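Local coordinates for succinoglycan biosynthesis protein (Bacillus cereus ATCC 14579, PDB 3B55) that binds a calcium ion and is probably a hydrolase of the erythromycin esterase family, although its natural substrate is not established, at residues Lys232-Leu237 against Gln257-Ile262; Gln174-Asn179 against Glu263-Met268; Ile385-Ala390 against Ile421-Ala426. The protein carries 1 engineered substitution. All blocks are in the same frame, centred on the assembly; numbering follows the deposited sequence.

Contact 1: residues Lys232-Leu237 against Gln257-Ile262. Engineered in segment 232-237: T233 (natural residue Gln).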
loop_
_atom_site.group_PDB
_atom_site.type_symbol
_atom_site.label_atom_id
_atom_site.label_comp_id
_atom_site.label_asym_id
_atom_site.label_seq_id
_atom_site.Cartn_x
_atom_site.Cartn_y
_atom_site.Cartn_z
ATOM N N LYS A 232 -17.582 0.783 -18.470
ATOM C CA LYS A 232 -18.696 0.017 -17.917
ATOM C C LYS A 232 -19.130 -1.024 -18.932
ATOM O O LYS A 232 -19.399 -2.173 -18.586
ATOM C CB LYS A 232 -19.883 0.927 -17.601
ATOM C CG LYS A 232 -19.764 1.677 -16.289
ATOM C CD LYS A 232 -21.005 2.514 -16.010
ATOM C CE LYS A 232 -20.920 3.200 -14.644
ATOM N NZ LYS A 232 -22.087 4.095 -14.383
ATOM N N THR A 233 -19.193 -0.602 -20.188
ATOM C CA THR A 233 -19.590 -1.478 -21.276
ATOM C C THR A 233 -18.615 -2.637 -21.478
ATOM O O THR A 233 -19.039 -3.761 -21.729
ATOM C CB THR A 233 -19.728 -0.677 -22.590
ATOM O OG1 THR A 233 -20.951 0.073 -22.563
ATOM C CG2 THR A 233 -19.724 -1.606 -23.790
ATOM N N ILE A 234 -17.317 -2.371 -21.381
ATOM C CA ILE A 234 -16.329 -3.430 -21.552
ATOM C C ILE A 234 -16.523 -4.495 -20.481
ATOM O O ILE A 234 -16.556 -5.688 -20.782
ATOM C CB ILE A 234 -14.892 -2.885 -21.476
ATOM C CG1 ILE A 234 -14.612 -2.014 -22.703
ATOM C CG2 ILE A 234 -13.903 -4.035 -21.381
ATOM C CD1 ILE A 234 -13.201 -1.469 -22.768
ATOM N N SER A 235 -16.659 -4.059 -19.233
ATOM C CA SER A 235 -16.876 -4.976 -18.118
ATOM C C SER A 235 -18.195 -5.710 -18.291
ATOM O O SER A 235 -18.290 -6.911 -18.038
ATOM C CB SER A 235 -16.893 -4.214 -16.792
ATOM O OG SER A 235 -15.594 -3.768 -16.468
ATOM N N ALA A 236 -19.221 -4.979 -18.710
ATOM C CA ALA A 236 -20.528 -5.583 -18.925
ATOM C C ALA A 236 -20.419 -6.654 -20.011
ATOM O O ALA A 236 -21.043 -7.707 -19.914
ATOM C CB ALA A 236 -21.545 -4.518 -19.335
ATOM N N LEU A 237 -19.621 -6.390 -21.040
ATOM C CA LEU A 237 -19.463 -7.357 -22.117
ATOM C C LEU A 237 -18.842 -8.661 -21.630
ATOM O O LEU A 237 -19.276 -9.745 -22.012
ATOM C CB LEU A 237 -18.614 -6.774 -23.249
ATOM C CG LEU A 237 -18.380 -7.742 -24.414
ATOM C CD1 LEU A 237 -18.097 -6.963 -25.677
ATOM C CD2 LEU A 237 -17.232 -8.686 -24.094
ATOM N N GLN A 257 -10.997 -8.291 -13.408
ATOM C CA GLN A 257 -10.402 -7.301 -12.521
ATOM C C GLN A 257 -9.652 -6.243 -13.320
ATOM O O GLN A 257 -9.704 -5.053 -12.986
ATOM C CB GLN A 257 -9.455 -7.973 -11.528
ATOM C CG GLN A 257 -8.837 -6.998 -10.544
ATOM C CD GLN A 257 -9.870 -6.243 -9.721
ATOM O OE1 GLN A 257 -9.527 -5.328 -8.974
ATOM N NE2 GLN A 257 -11.137 -6.623 -9.854
ATOM N N ASN A 258 -8.957 -6.677 -14.369
ATOM C CA ASN A 258 -8.225 -5.758 -15.235
ATOM C C ASN A 258 -9.213 -4.744 -15.811
ATOM O O ASN A 258 -8.893 -3.563 -15.940
ATOM C CB ASN A 258 -7.552 -6.525 -16.376
ATOM C CG ASN A 258 -6.283 -7.238 -15.934
ATOM O OD1 ASN A 258 -5.187 -6.683 -16.019
ATOM N ND2 ASN A 258 -6.428 -8.464 -15.445
ATOM N N ALA A 259 -10.412 -5.207 -16.160
ATOM C CA ALA A 259 -11.438 -4.317 -16.710
ATOM C C ALA A 259 -11.931 -3.410 -15.586
ATOM O O ALA A 259 -12.224 -2.230 -15.794
ATOM C CB ALA A 259 -12.601 -5.128 -17.274
ATOM N N ARG A 260 -12.021 -3.976 -14.389
ATOM C CA ARG A 260 -12.464 -3.230 -13.221
ATOM C C ARG A 260 -11.534 -2.039 -12.968
ATOM O O ARG A 260 -11.963 -0.992 -12.494
ATOM C CB ARG A 260 -12.464 -4.137 -11.996
ATOM C CG ARG A 260 -13.156 -3.524 -10.811
ATOM C CD ARG A 260 -14.661 -3.573 -10.995
ATOM N NE ARG A 260 -15.353 -2.752 -10.005
ATOM C CZ ARG A 260 -15.516 -1.437 -10.111
ATOM N NH1 ARG A 260 -15.042 -0.792 -11.166
ATOM N NH2 ARG A 260 -16.148 -0.769 -9.159
ATOM N N ILE A 261 -10.254 -2.208 -13.277
ATOM C CA ILE A 261 -9.283 -1.138 -13.075
ATOM C C ILE A 261 -9.602 0.070 -13.961
ATOM O O ILE A 261 -9.460 1.212 -13.530
ATOM C CB ILE A 261 -7.849 -1.629 -13.371
ATOM C CG1 ILE A 261 -7.446 -2.699 -12.351
ATOM C CG2 ILE A 261 -6.879 -0.459 -13.341
ATOM C CD1 ILE A 261 -7.337 -2.195 -10.917
ATOM N N ILE A 262 -10.025 -0.192 -15.196
ATOM C CA ILE A 262 -10.370 0.863 -16.141
ATOM C C ILE A 262 -11.560 1.670 -15.622
ATOM O O ILE A 262 -11.594 2.897 -15.767
ATOM C CB ILE A 262 -10.726 0.275 -17.525
ATOM C CG1 ILE A 262 -9.615 -0.668 -17.991
ATOM C CG2 ILE A 262 -10.914 1.403 -18.532
ATOM C CD1 ILE A 262 -9.947 -1.449 -19.242
#
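S235 and A259 meet between the two arms of an antiparallel helical hairpin, helices 221-240 and 250-268. The hydroxyl OG of S235 lies 3.4 Å from A259 CB, so a polar oxygen rests against a methyl group. The carbonyl of A259 is not its partner: S235 OG stays 3.8 Å from A259 O. Beside this pair, I234 adds a looser apolar touch, with its CG2 4.4 Å from A259 CB. Both small side chains point into the interface, and the two backbones come close, with 5.7 Å between S235 CA and A259 CA. Over these segments the axes approach to 8.9 Å and run at 164° to one another, close to fully antiparallel. Further out, I234 packs on V199 and I203 of helix 197-206, while A259 and I262 reach I184 of helix 178-192, so the pair belongs to a larger helical bundle. What S235 OG does bond to is the carboxylate of E263, one turn beyond A259. A chi1 of -71°, placing OG beside its own backbone N, sends the hydroxyl across the gap to E263 OE2, the same oxygen that R260 NH1 approaches as a long, weak ion pair.

Contact 2: residues Gln174-Asn179 against Glu263-Met268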
loop_
_atom_site.group_PDB
_atom_site.type_symbol
_atom_site.label_atom_id
_atom_site.label_comp_id
_atom_site.label_asym_id
_atom_site.label_seq_id
_atom_site.Cartn_x
_atom_site.Cartn_y
_atom_site.Cartn_z
ATOM N N GLN A 174 -3.212 5.443 -10.662
ATOM C CA GLN A 174 -2.876 6.772 -11.141
ATOM C C GLN A 174 -2.804 6.743 -12.666
ATOM O O GLN A 174 -2.630 7.774 -13.319
ATOM C CB GLN A 174 -1.543 7.217 -10.537
ATOM C CG GLN A 174 -1.439 6.904 -9.049
ATOM C CD GLN A 174 -0.927 8.073 -8.228
ATOM O OE1 GLN A 174 -1.570 9.120 -8.149
ATOM N NE2 GLN A 174 0.236 7.897 -7.609
ATOM N N SER A 175 -2.952 5.544 -13.224
ATOM C CA SER A 175 -2.913 5.350 -14.666
ATOM C C SER A 175 -3.332 3.926 -15.043
ATOM O O SER A 175 -3.396 3.033 -14.201
ATOM C CB SER A 175 -1.502 5.612 -15.199
ATOM O OG SER A 175 -0.601 4.617 -14.747
ATOM N N VAL A 176 -3.626 3.734 -16.321
ATOM C CA VAL A 176 -4.026 2.439 -16.856
ATOM C C VAL A 176 -3.284 2.290 -18.173
ATOM O O VAL A 176 -3.815 2.620 -19.241
ATOM C CB VAL A 176 -5.532 2.385 -17.145
ATOM C CG1 VAL A 176 -5.887 1.037 -17.751
ATOM C CG2 VAL A 176 -6.316 2.631 -15.863
ATOM N N ASN A 177 -2.054 1.801 -18.098
ATOM C CA ASN A 177 -1.249 1.646 -19.300
ATOM C C ASN A 177 -1.789 0.579 -20.241
ATOM O O ASN A 177 -2.735 -0.135 -19.924
ATOM C CB ASN A 177 0.206 1.362 -18.922
ATOM C CG ASN A 177 0.782 2.435 -18.000
ATOM O OD1 ASN A 177 0.419 3.611 -18.100
ATOM N ND2 ASN A 177 1.686 2.038 -17.108
ATOM N N GLU A 178 -1.165 0.476 -21.403
ATOM C CA GLU A 178 -1.575 -0.458 -22.435
ATOM C C GLU A 178 -1.503 -1.950 -22.078
ATOM O O GLU A 178 -2.284 -2.745 -22.609
ATOM C CB GLU A 178 -0.767 -0.163 -23.704
ATOM C CG GLU A 178 -1.389 -0.660 -24.990
ATOM C CD GLU A 178 -0.762 -0.013 -26.216
ATOM O OE1 GLU A 178 -1.118 -0.403 -27.351
ATOM O OE2 GLU A 178 0.083 0.894 -26.038
ATOM N N ASN A 179 -0.599 -2.347 -21.187
ATOM C CA ASN A 179 -0.511 -3.765 -20.838
ATOM C C ASN A 179 -1.812 -4.299 -20.250
ATOM O O ASN A 179 -2.156 -5.462 -20.450
ATOM C CB ASN A 179 0.658 -4.036 -19.876
ATOM C CG ASN A 179 0.696 -3.076 -18.694
ATOM O OD1 ASN A 179 -0.114 -2.148 -18.593
ATOM N ND2 ASN A 179 1.639 -3.304 -17.786
ATOM N N GLU A 263 -12.542 0.989 -15.031
ATOM C CA GLU A 263 -13.702 1.681 -14.473
ATOM C C GLU A 263 -13.279 2.507 -13.260
ATOM O O GLU A 263 -13.765 3.625 -13.057
ATOM C CB GLU A 263 -14.769 0.692 -14.024
ATOM C CG GLU A 263 -15.510 -0.029 -15.139
ATOM C CD GLU A 263 -16.617 -0.912 -14.592
ATOM O OE1 GLU A 263 -17.691 -0.378 -14.235
ATOM O OE2 GLU A 263 -16.398 -2.137 -14.501
ATOM N N GLN A 264 -12.382 1.946 -12.450
ATOM C CA GLN A 264 -11.908 2.642 -11.262
ATOM C C GLN A 264 -11.212 3.934 -11.660
ATOM O O GLN A 264 -11.427 4.987 -11.051
ATOM C CB GLN A 264 -10.939 1.765 -10.468
ATOM C CG GLN A 264 -11.592 0.587 -9.742
ATOM C CD GLN A 264 -10.568 -0.306 -9.078
ATOM O OE1 GLN A 264 -9.365 -0.082 -9.204
ATOM N NE2 GLN A 264 -11.034 -1.334 -8.388
ATOM N N PHE A 265 -10.383 3.849 -12.694
ATOM C CA PHE A 265 -9.661 5.014 -13.161
ATOM C C PHE A 265 -10.593 6.066 -13.762
ATOM O O PHE A 265 -10.530 7.234 -13.388
ATOM C CB PHE A 265 -8.588 4.596 -14.177
ATOM C CG PHE A 265 -7.848 5.754 -14.789
ATOM C CD1 PHE A 265 -8.332 6.389 -15.933
ATOM C CD2 PHE A 265 -6.695 6.250 -14.188
ATOM C CE1 PHE A 265 -7.674 7.501 -16.466
ATOM C CE2 PHE A 265 -6.033 7.363 -14.714
ATOM C CZ PHE A 265 -6.527 7.987 -15.856
ATOM N N THR A 266 -11.465 5.661 -14.679
ATOM C CA THR A 266 -12.370 6.609 -15.322
ATOM C C THR A 266 -13.379 7.251 -14.375
ATOM O O THR A 266 -13.627 8.457 -14.448
ATOM C CB THR A 266 -13.144 5.945 -16.491
ATOM O OG1 THR A 266 -13.907 4.839 -15.999
ATOM C CG2 THR A 266 -12.179 5.450 -17.559
ATOM N N THR A 267 -13.963 6.450 -13.491
ATOM C CA THR A 267 -14.952 6.958 -12.543
ATOM C C THR A 267 -14.341 7.948 -11.551
ATOM O O THR A 267 -14.913 9.010 -11.291
ATOM C CB THR A 267 -15.614 5.798 -11.765
ATOM O OG1 THR A 267 -16.461 5.049 -12.653
ATOM C CG2 THR A 267 -16.444 6.334 -10.616
HETATM N N MSE A 268 -13.184 7.602 -11.000
HETATM C CA MSE A 268 -12.511 8.476 -10.050
HETATM C C MSE A 268 -12.203 9.850 -10.643
HETATM O O MSE A 268 -12.335 10.868 -9.968
HETATM C CB MSE A 268 -11.195 7.848 -9.577
HETATM C CG MSE A 268 -10.210 8.872 -9.011
HETATM SE SE MSE A 268 -8.521 8.158 -8.374
HETATM C CE MSE A 268 -7.627 7.860 -10.070
#
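The carboxylate oxygen OD2 of D117 takes two hydrogen bonds from segment 174-179, one from S175 OG and one from N177 N, and this double grip helps fix the piece of chain that lies against F265. The CB of S175 points away from helix 250-268, leaving the backbone to make the contact, with S175 CA 3.7 Å from F265 CE2. Just before it, Q174 O sits at the rim of the phenyl ring, near its plane and 3.7 Å from F265 CE2. The tightest approach belongs to V176, whose CG2 is 3.4 Å from F265 CB and 3.6 Å from F265 CG. These two side chains cross obliquely, the valine methyl meeting the root of the phenyl group. F265 reaches the loop because CG stands anti to the backbone N (chi1 176°), which carries the ring out from the helix. T210 and M213 also touch the ring, and T210 is tied to V176 through backbone bonding as well. The segment leads from edge strand 167-172 of the central sheet into helix 178-192. It runs close to the metal site: the Q174 side chain is about 7 Å from the bound calcium and about 6 Å from that of its ligand E113. No hydrogen bond joins the two segments. The touches of V176 and S175 on F265 are van der Waals packing, whereas the Q174 carbonyl oxygen probably gains a weak electrostatic attraction to the C-H groups of the ring edge.

Contact 3: residues Ile385-Ala390 against Ile421-Ala426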
loop_
_atom_site.group_PDB
_atom_site.type_symbol
_atom_site.label_atom_id
_atom_site.label_comp_id
_atom_site.label_asym_id
_atom_site.label_seq_id
_atom_site.Cartn_x
_atom_site.Cartn_y
_atom_site.Cartn_z
ATOM N N ILE A 385 5.538 -3.557 19.202
ATOM C CA ILE A 385 4.689 -3.825 20.347
ATOM C C ILE A 385 3.241 -3.993 19.938
ATOM O O ILE A 385 2.795 -3.405 18.950
ATOM C CB ILE A 385 4.798 -2.665 21.360
ATOM C CG1 ILE A 385 3.829 -2.878 22.520
ATOM C CG2 ILE A 385 4.533 -1.343 20.657
ATOM C CD1 ILE A 385 4.215 -2.095 23.764
ATOM N N ASP A 386 2.511 -4.800 20.702
ATOM C CA ASP A 386 1.100 -5.032 20.426
ATOM C C ASP A 386 0.295 -3.978 21.182
ATOM O O ASP A 386 0.158 -4.049 22.408
ATOM C CB ASP A 386 0.681 -6.424 20.901
ATOM C CG ASP A 386 -0.666 -6.847 20.339
ATOM O OD1 ASP A 386 -1.531 -5.968 20.149
ATOM O OD2 ASP A 386 -0.860 -8.059 20.101
ATOM N N LEU A 387 -0.224 -2.995 20.453
ATOM C CA LEU A 387 -1.013 -1.923 21.053
ATOM C C LEU A 387 -2.329 -2.447 21.635
ATOM O O LEU A 387 -2.906 -1.843 22.535
ATOM C CB LEU A 387 -1.307 -0.840 20.005
ATOM C CG LEU A 387 -0.091 -0.213 19.306
ATOM C CD1 LEU A 387 -0.555 0.787 18.264
ATOM C CD2 LEU A 387 0.811 0.456 20.325
ATOM N N ARG A 388 -2.798 -3.574 21.115
ATOM C CA ARG A 388 -4.046 -4.155 21.593
ATOM C C ARG A 388 -3.908 -4.731 22.999
ATOM O O ARG A 388 -4.905 -4.985 23.667
ATOM C CB ARG A 388 -4.505 -5.257 20.643
ATOM C CG ARG A 388 -4.814 -4.781 19.241
ATOM C CD ARG A 388 -4.942 -5.967 18.302
ATOM N NE ARG A 388 -3.726 -6.774 18.328
ATOM C CZ ARG A 388 -3.526 -7.862 17.589
ATOM N NH1 ARG A 388 -4.467 -8.283 16.752
ATOM N NH2 ARG A 388 -2.385 -8.537 17.698
ATOM N N LYS A 389 -2.673 -4.928 23.447
ATOM C CA LYS A 389 -2.420 -5.492 24.769
ATOM C C LYS A 389 -2.108 -4.459 25.855
ATOM O O LYS A 389 -1.829 -4.824 26.990
ATOM C CB LYS A 389 -1.268 -6.498 24.691
ATOM C CG LYS A 389 -1.550 -7.729 23.841
ATOM C CD LYS A 389 -2.560 -8.667 24.497
ATOM C CE LYS A 389 -2.540 -10.039 23.829
ATOM N NZ LYS A 389 -3.385 -11.035 24.542
ATOM N N ALA A 390 -2.160 -3.175 25.516
ATOM C CA ALA A 390 -1.866 -2.117 26.486
ATOM C C ALA A 390 -2.827 -2.092 27.684
ATOM O O ALA A 390 -4.013 -2.380 27.541
ATOM C CB ALA A 390 -1.872 -0.771 25.793
ATOM N N ILE A 421 -4.026 11.816 15.838
ATOM C CA ILE A 421 -4.453 10.448 15.600
ATOM C C ILE A 421 -4.505 9.698 16.913
ATOM O O ILE A 421 -3.826 10.072 17.866
ATOM C CB ILE A 421 -3.447 9.717 14.650
ATOM C CG1 ILE A 421 -4.010 8.363 14.207
ATOM C CG2 ILE A 421 -2.112 9.468 15.378
ATOM C CD1 ILE A 421 -3.069 7.598 13.305
ATOM N N SER A 422 -5.319 8.647 16.954
ATOM C CA SER A 422 -5.444 7.785 18.126
ATOM C C SER A 422 -4.674 6.534 17.711
ATOM O O SER A 422 -5.177 5.694 16.956
ATOM C CB SER A 422 -6.904 7.439 18.383
ATOM O OG SER A 422 -7.638 8.624 18.592
ATOM N N LEU A 423 -3.440 6.425 18.186
ATOM C CA LEU A 423 -2.592 5.303 17.818
ATOM C C LEU A 423 -3.217 3.943 18.064
ATOM O O LEU A 423 -3.123 3.058 17.214
ATOM C CB LEU A 423 -1.251 5.399 18.544
ATOM C CG LEU A 423 -0.102 4.671 17.841
ATOM C CD1 LEU A 423 0.102 5.263 16.445
ATOM C CD2 LEU A 423 1.159 4.810 18.671
ATOM N N GLY A 424 -3.839 3.773 19.227
ATOM C CA GLY A 424 -4.469 2.507 19.554
ATOM C C GLY A 424 -5.615 2.144 18.625
ATOM O O GLY A 424 -5.921 0.968 18.450
ATOM N N LYS A 425 -6.259 3.141 18.027
ATOM C CA LYS A 425 -7.369 2.862 17.121
ATOM C C LYS A 425 -6.892 2.662 15.684
ATOM O O LYS A 425 -7.466 1.876 14.938
ATOM C CB LYS A 425 -8.396 3.992 17.177
ATOM C CG LYS A 425 -8.986 4.194 18.569
ATOM C CD LYS A 425 -10.136 5.198 18.575
ATOM C CE LYS A 425 -10.592 5.470 20.005
ATOM N NZ LYS A 425 -11.915 6.158 20.086
ATOM N N ALA A 426 -5.832 3.367 15.308
ATOM C CA ALA A 426 -5.294 3.267 13.960
ATOM C C ALA A 426 -4.529 1.969 13.698
ATOM O O ALA A 426 -4.642 1.391 12.613
ATOM C CB ALA A 426 -4.393 4.454 13.682
#
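A single leucine methyl does nearly all the touching here, and its nearest neighbour is a backbone oxygen: L387 CD1 lies 3.6 Å from L423 O. The same methyl is 3.9 Å from L423 CG, with the two leucine side chains crossing at about a right angle, and it just reaches the backbone at G424, whose CA is 4.5 Å from L387 CD1. With no side chain on G424, the methyl meets bare helix backbone there. A chi1 of -56° on L387, with CG opposite the carbonyl carbon and beside the backbone N, helps to place CD1 at this spot, and L398 of helix 392-398 packs on both leucines. In the fold, L387 begins the 3-10 turn that follows strand 382-386, while L423 opens the short helix 423-426 that precedes strand 429-433; those two strands pair antiparallel in the main mixed sheet, so the contact links the exit of one to the approach of the other. At the start of helix 423-426, S422 O accepts from both K425 N and A426 N. The 3-10 turn starts from an Asx turn, with D386 OD1 accepting R388 N at 2.9 Å. R388 then folds back to hold the same carboxylate side-on, as a salt bridge. Its NE points straight at D386 OD1, 3.0 Å away at 179°, and NH2 meets D386 OD2 at 2.9 Å from above the carboxylate plane. R388 NH2 also bonds M71 O.

Overall arrangement
Contacts 1 and 2 are neighbours, their centres 10 Å apart, and use successive turns of helix 250-268. A serine-glutamate bond bridges them, and V176 packs on I261 and I262. Along the chain, contact 1 is nested within the loop that contact 2 closes. Contact 1 is partly buried between helices, with small residues and a hydroxyl; contact 2 is buried, aromatic, and nearer the calcium. Contact 3 lies on the opposite side of the chain's centre, about 35 Å from contact 2 between centres. Also buried, it packs the turn after strand 382-386 on the short helix between strand 418-421 of a small sheet and strand 429-433 of the main one, its salt bridge staying within one segment.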